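Local coordinates for protein tRNA-splicing endonuclease (Sulfolobus tokodaii, PDB 2CV8) that probably cleaves precursor tRNA at both splice sites to release the intron, leaving 2',3'-cyclic phosphate and 5'-hydroxyl ends, at residues G25-P30 / V54-K59; R75-G80 / I89-Y94. All coordinates share one frame; numbering follows the deposited sequence.

Contact 1 of 2, residues G25-P30 / V54-K59; sequences GYYGKP and VYLVKK
Tyr27 reaches from the loop after helix 15-25 to the last turn of helix 50-58, where its ring meets Leu56 and Tyr55. Leu56 lays one methyl, CD2, over a face of the Tyr27 ring in a CH-pi contact, 3.8 Å from the centroid and 21° off the ring normal. Leu56 CD2 sits off centre, toward the rim, 3.6 Å from Tyr27 CE2. The branched end of leucine suits this place, since one methyl can cover the ring while Leu56 CD1 stays more loosely near Tyr27 CD2.

Tyr55 meets the same ring at its edge: Tyr27 CE2 lies 3.9 Å from Tyr55 CD2. The phenol oxygen Tyr27 OH approaches the rim of Tyr55 in the plane of that ring, 3.4 Å from Tyr55 CE2. With CG anti to the backbone N (chi1 -178°), Tyr55 sends its ring across Tyr27 at about a right angle, and its own hydroxyl bonds to Glu99.

Outside the two segments Tyr27 also makes a cation-pi contact with Arg98 and touches Leu48. The joint is thus a methyl on a ring face and a ring edge meeting the rim and oxygen of another phenol, resting on shape and burial rather than polar bonds.

Contact 2 of 2, residues R75-G80 / I89-Y94; sequences RLYQIG and ILYSVY
The ring of Tyr77 turns its edge to Tyr91, whose CD2 lies near the plane of the Tyr77 ring, 3.7 Å from Tyr77 CE1. The two planes stand at 87°, and the ring centroids are 5.8 Å apart, so the pair is an offset edge-to-face stack with Tyr77 giving the edge and Tyr91 the face. Because of the offset, Tyr77 CE1 comes in obliquely beside the CD2 rim of Tyr91 instead of pointing at the ring centre. Tyr77 has a second aromatic neighbour in Phe87, at the start of the next helix, and those two rings also meet edge-to-face.

Both tyrosines hold CG anti to the backbone N, chi1 -171° in Tyr77 and 178° in Tyr91, which carries each ring outward from its helix. Tyr91 sets off toward helix 73-83, whereas Tyr77 leaves its helix at an angle to the gap and only the far part of its ring approaches Tyr91. A long, flat residue suits both places: the rings bridge a separation at which the two helical backbones do not touch.

Around this pair, Leu76 packs on Val57 and Tyr91 on Lys58, both of helix 50-58, while Leu90 and Val93 of the second helix face strands 114-117 and 128-134. The arrangement is that of two consecutive helices joined by a short connection, here helix 73-83, which begins in the N-terminal family region, and helix 87-99 of the catalytic one, with an aromatic pair at their interface.

In the fold
Contact 1 closes before contact 2 opens along the chain, and their centres are 13 Å apart. Helix 50-58 lies between them: it carries one side of contact 1, and its Val57 and Lys58 touch Leu76 and Tyr91 of contact 2. Helix 87-99 ties them further, for Tyr94 packs on both Tyr27 and Tyr55. Both segments of contact 1 fall in the N-terminal family region; contact 2 joins helix 73-83, which begins there, to helix 87-99, whose Leu90 and Val93 rest on the sheet of the catalytic region. The contacts touch through these side chains, consistent with shared packing between the two regions; the Tyr27 side chain is about 12 Å from that of the predicted active-site residue Tyr117.

Contact 1 of 2, residues G25-P30 / V54-K59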
# COMPACT_ATOMS: atom_id res chain seq x y z
N GLY B 25 19.44 8.37 -21.60
CA GLY B 25 18.13 8.34 -21.00
C GLY B 25 18.08 8.89 -19.59
O GLY B 25 17.41 8.34 -18.73
N TYR B 26 18.78 9.99 -19.35
CA TYR B 26 18.80 10.60 -18.03
C TYR B 26 19.32 9.67 -16.94
O TYR B 26 18.61 9.33 -16.00
CB TYR B 26 17.41 11.11 -17.65
CG TYR B 26 16.84 12.10 -18.64
CD1 TYR B 26 16.13 11.67 -19.76
CD2 TYR B 26 17.03 13.48 -18.47
CE1 TYR B 26 15.61 12.58 -20.68
CE2 TYR B 26 16.52 14.40 -19.39
CZ TYR B 26 15.80 13.94 -20.49
OH TYR B 26 15.27 14.84 -21.39
N TYR B 27 20.57 9.24 -17.09
CA TYR B 27 21.20 8.38 -16.11
C TYR B 27 22.16 9.23 -15.28
O TYR B 27 22.75 10.19 -15.78
CB TYR B 27 21.99 7.26 -16.79
CG TYR B 27 21.16 6.21 -17.49
CD1 TYR B 27 20.69 6.41 -18.78
CD2 TYR B 27 20.83 5.02 -16.84
CE1 TYR B 27 19.92 5.44 -19.41
CE2 TYR B 27 20.06 4.05 -17.47
CZ TYR B 27 19.61 4.26 -18.75
OH TYR B 27 18.86 3.29 -19.35
N GLY B 28 22.33 8.87 -14.01
CA GLY B 28 23.24 9.59 -13.15
C GLY B 28 22.94 11.06 -12.93
O GLY B 28 22.02 11.63 -13.53
N LYS B 29 23.74 11.67 -12.07
CA LYS B 29 23.61 13.08 -11.72
C LYS B 29 24.97 13.75 -11.77
O LYS B 29 25.95 13.23 -11.25
CB LYS B 29 23.02 13.20 -10.32
CG LYS B 29 22.85 14.62 -9.81
CD LYS B 29 22.28 14.62 -8.40
CE LYS B 29 22.20 16.03 -7.83
NZ LYS B 29 23.54 16.66 -7.70
N PRO B 30 25.07 14.92 -12.43
CA PRO B 30 26.36 15.60 -12.48
C PRO B 30 26.65 16.23 -11.13
O PRO B 30 25.73 16.61 -10.40
CB PRO B 30 26.16 16.64 -13.57
CG PRO B 30 25.14 16.01 -14.45
CD PRO B 30 24.16 15.46 -13.44
N VAL B 54 25.15 -0.98 -12.70
CA VAL B 54 24.95 -2.40 -12.93
C VAL B 54 24.01 -2.58 -14.12
O VAL B 54 24.21 -3.48 -14.94
CB VAL B 54 24.37 -3.10 -11.65
CG1 VAL B 54 24.02 -4.56 -11.94
CG2 VAL B 54 25.40 -3.05 -10.52
N TYR B 55 23.00 -1.73 -14.23
CA TYR B 55 22.06 -1.82 -15.34
C TYR B 55 22.78 -1.56 -16.66
O TYR B 55 22.72 -2.39 -17.58
CB TYR B 55 20.92 -0.81 -15.20
CG TYR B 55 19.90 -0.90 -16.31
CD1 TYR B 55 19.20 -2.08 -16.53
CD2 TYR B 55 19.67 0.17 -17.17
CE1 TYR B 55 18.30 -2.20 -17.58
CE2 TYR B 55 18.77 0.06 -18.23
CZ TYR B 55 18.09 -1.13 -18.43
OH TYR B 55 17.21 -1.28 -19.47
N LEU B 56 23.47 -0.42 -16.74
CA LEU B 56 24.21 -0.05 -17.95
C LEU B 56 25.24 -1.10 -18.36
O LEU B 56 25.42 -1.37 -19.56
CB LEU B 56 24.89 1.30 -17.75
CG LEU B 56 23.91 2.48 -17.61
CD1 LEU B 56 24.70 3.77 -17.42
CD2 LEU B 56 23.02 2.56 -18.85
N VAL B 57 25.92 -1.68 -17.39
CA VAL B 57 26.90 -2.71 -17.70
C VAL B 57 26.16 -3.87 -18.38
O VAL B 57 26.55 -4.32 -19.46
CB VAL B 57 27.59 -3.24 -16.43
CG1 VAL B 57 28.23 -4.58 -16.72
CG2 VAL B 57 28.62 -2.23 -15.95
N LYS B 58 25.09 -4.33 -17.75
CA LYS B 58 24.30 -5.42 -18.28
C LYS B 58 23.78 -5.08 -19.68
O LYS B 58 23.60 -5.97 -20.51
CB LYS B 58 23.12 -5.71 -17.36
CG LYS B 58 22.20 -6.83 -17.81
CD LYS B 58 20.85 -6.71 -17.11
CE LYS B 58 19.86 -7.77 -17.57
NZ LYS B 58 20.17 -9.12 -17.02
N LYS B 59 23.57 -3.80 -19.94
CA LYS B 59 23.06 -3.36 -21.24
C LYS B 59 24.19 -3.22 -22.25
O LYS B 59 23.95 -2.85 -23.41
CB LYS B 59 22.33 -2.02 -21.11
CG LYS B 59 21.10 -2.03 -20.22
CD LYS B 59 20.11 -3.15 -20.59
CE LYS B 59 19.65 -3.04 -22.02
NZ LYS B 59 18.57 -4.04 -22.29

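Contact 2 of 2, residues R75-G80 / I89-Y94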
# COMPACT_ATOMS: atom_id res chain seq x y z
N ARG B 75 30.13 -9.50 -10.66
CA ARG B 75 30.87 -8.87 -9.57
C ARG B 75 30.22 -7.58 -9.09
O ARG B 75 30.11 -7.35 -7.89
CB ARG B 75 32.32 -8.62 -9.98
CG ARG B 75 33.27 -9.78 -9.66
CD ARG B 75 33.67 -9.76 -8.19
NE ARG B 75 34.54 -8.62 -7.90
CZ ARG B 75 34.87 -8.21 -6.68
NH1 ARG B 75 34.40 -8.85 -5.62
NH2 ARG B 75 35.66 -7.16 -6.53
N LEU B 76 29.81 -6.74 -10.03
CA LEU B 76 29.17 -5.48 -9.68
C LEU B 76 27.89 -5.74 -8.93
O LEU B 76 27.63 -5.12 -7.91
CB LEU B 76 28.89 -4.66 -10.93
CG LEU B 76 29.98 -3.64 -11.25
CD1 LEU B 76 29.72 -3.00 -12.60
CD2 LEU B 76 30.02 -2.60 -10.14
N TYR B 77 27.08 -6.66 -9.44
CA TYR B 77 25.82 -6.99 -8.78
C TYR B 77 26.12 -7.39 -7.34
O TYR B 77 25.52 -6.88 -6.39
CB TYR B 77 25.11 -8.14 -9.49
CG TYR B 77 23.71 -8.39 -8.98
CD1 TYR B 77 22.62 -7.71 -9.52
CD2 TYR B 77 23.48 -9.29 -7.94
CE1 TYR B 77 21.33 -7.92 -9.04
CE2 TYR B 77 22.19 -9.50 -7.44
CZ TYR B 77 21.13 -8.81 -7.99
OH TYR B 77 19.86 -9.01 -7.49
N GLN B 78 27.07 -8.30 -7.17
CA GLN B 78 27.44 -8.76 -5.84
C GLN B 78 27.86 -7.59 -4.95
O GLN B 78 27.52 -7.57 -3.76
CB GLN B 78 28.56 -9.79 -5.92
CG GLN B 78 29.01 -10.26 -4.54
CD GLN B 78 27.86 -10.82 -3.70
OE1 GLN B 78 27.84 -10.66 -2.48
NE2 GLN B 78 26.92 -11.49 -4.36
N ILE B 79 28.58 -6.63 -5.51
CA ILE B 79 29.02 -5.47 -4.73
C ILE B 79 27.80 -4.68 -4.30
O ILE B 79 27.75 -4.18 -3.17
CB ILE B 79 29.94 -4.55 -5.54
CG1 ILE B 79 31.25 -5.27 -5.84
CG2 ILE B 79 30.21 -3.27 -4.76
CD1 ILE B 79 32.20 -4.46 -6.67
N GLY B 80 26.82 -4.57 -5.19
CA GLY B 80 25.60 -3.85 -4.87
C GLY B 80 24.94 -4.48 -3.66
O GLY B 80 24.50 -3.79 -2.74
N ILE B 89 15.89 -5.99 -4.36
CA ILE B 89 14.56 -5.57 -4.75
C ILE B 89 14.60 -4.25 -5.49
O ILE B 89 13.78 -4.03 -6.39
CB ILE B 89 13.61 -5.45 -3.54
CG1 ILE B 89 14.10 -4.39 -2.56
CG2 ILE B 89 13.52 -6.78 -2.84
CD1 ILE B 89 13.10 -4.11 -1.46
N LEU B 90 15.56 -3.39 -5.15
CA LEU B 90 15.70 -2.09 -5.81
C LEU B 90 16.16 -2.23 -7.26
O LEU B 90 15.66 -1.53 -8.14
CB LEU B 90 16.67 -1.19 -5.05
CG LEU B 90 16.16 -0.61 -3.73
CD1 LEU B 90 17.28 0.14 -3.06
CD2 LEU B 90 14.97 0.30 -3.97
N TYR B 91 17.11 -3.12 -7.51
CA TYR B 91 17.59 -3.32 -8.87
C TYR B 91 16.51 -4.02 -9.70
O TYR B 91 16.35 -3.75 -10.89
CB TYR B 91 18.88 -4.15 -8.90
CG TYR B 91 19.35 -4.40 -10.31
CD1 TYR B 91 19.97 -3.40 -11.05
CD2 TYR B 91 19.09 -5.62 -10.94
CE1 TYR B 91 20.32 -3.60 -12.40
CE2 TYR B 91 19.43 -5.83 -12.28
CZ TYR B 91 20.05 -4.81 -13.00
OH TYR B 91 20.38 -5.02 -14.32
N SER B 92 15.76 -4.91 -9.06
CA SER B 92 14.70 -5.62 -9.77
C SER B 92 13.66 -4.66 -10.32
O SER B 92 13.25 -4.80 -11.48
CB SER B 92 14.03 -6.65 -8.85
OG SER B 92 14.93 -7.70 -8.55
N VAL B 93 13.24 -3.69 -9.52
CA VAL B 93 12.26 -2.72 -9.99
C VAL B 93 12.93 -1.74 -10.96
O VAL B 93 12.35 -1.39 -11.99
CB VAL B 93 11.60 -1.90 -8.84
CG1 VAL B 93 10.52 -0.98 -9.41
CG2 VAL B 93 10.97 -2.83 -7.81
N TYR B 94 14.14 -1.29 -10.63
CA TYR B 94 14.82 -0.36 -11.52
C TYR B 94 14.88 -0.93 -12.92
O TYR B 94 14.43 -0.31 -13.88
CB TYR B 94 16.25 -0.09 -11.07
CG TYR B 94 16.94 0.93 -11.96
CD1 TYR B 94 16.79 2.29 -11.73
CD2 TYR B 94 17.67 0.53 -13.06
CE1 TYR B 94 17.36 3.22 -12.57
CE2 TYR B 94 18.24 1.45 -13.92
CZ TYR B 94 18.08 2.80 -13.68
OH TYR B 94 18.60 3.71 -14.56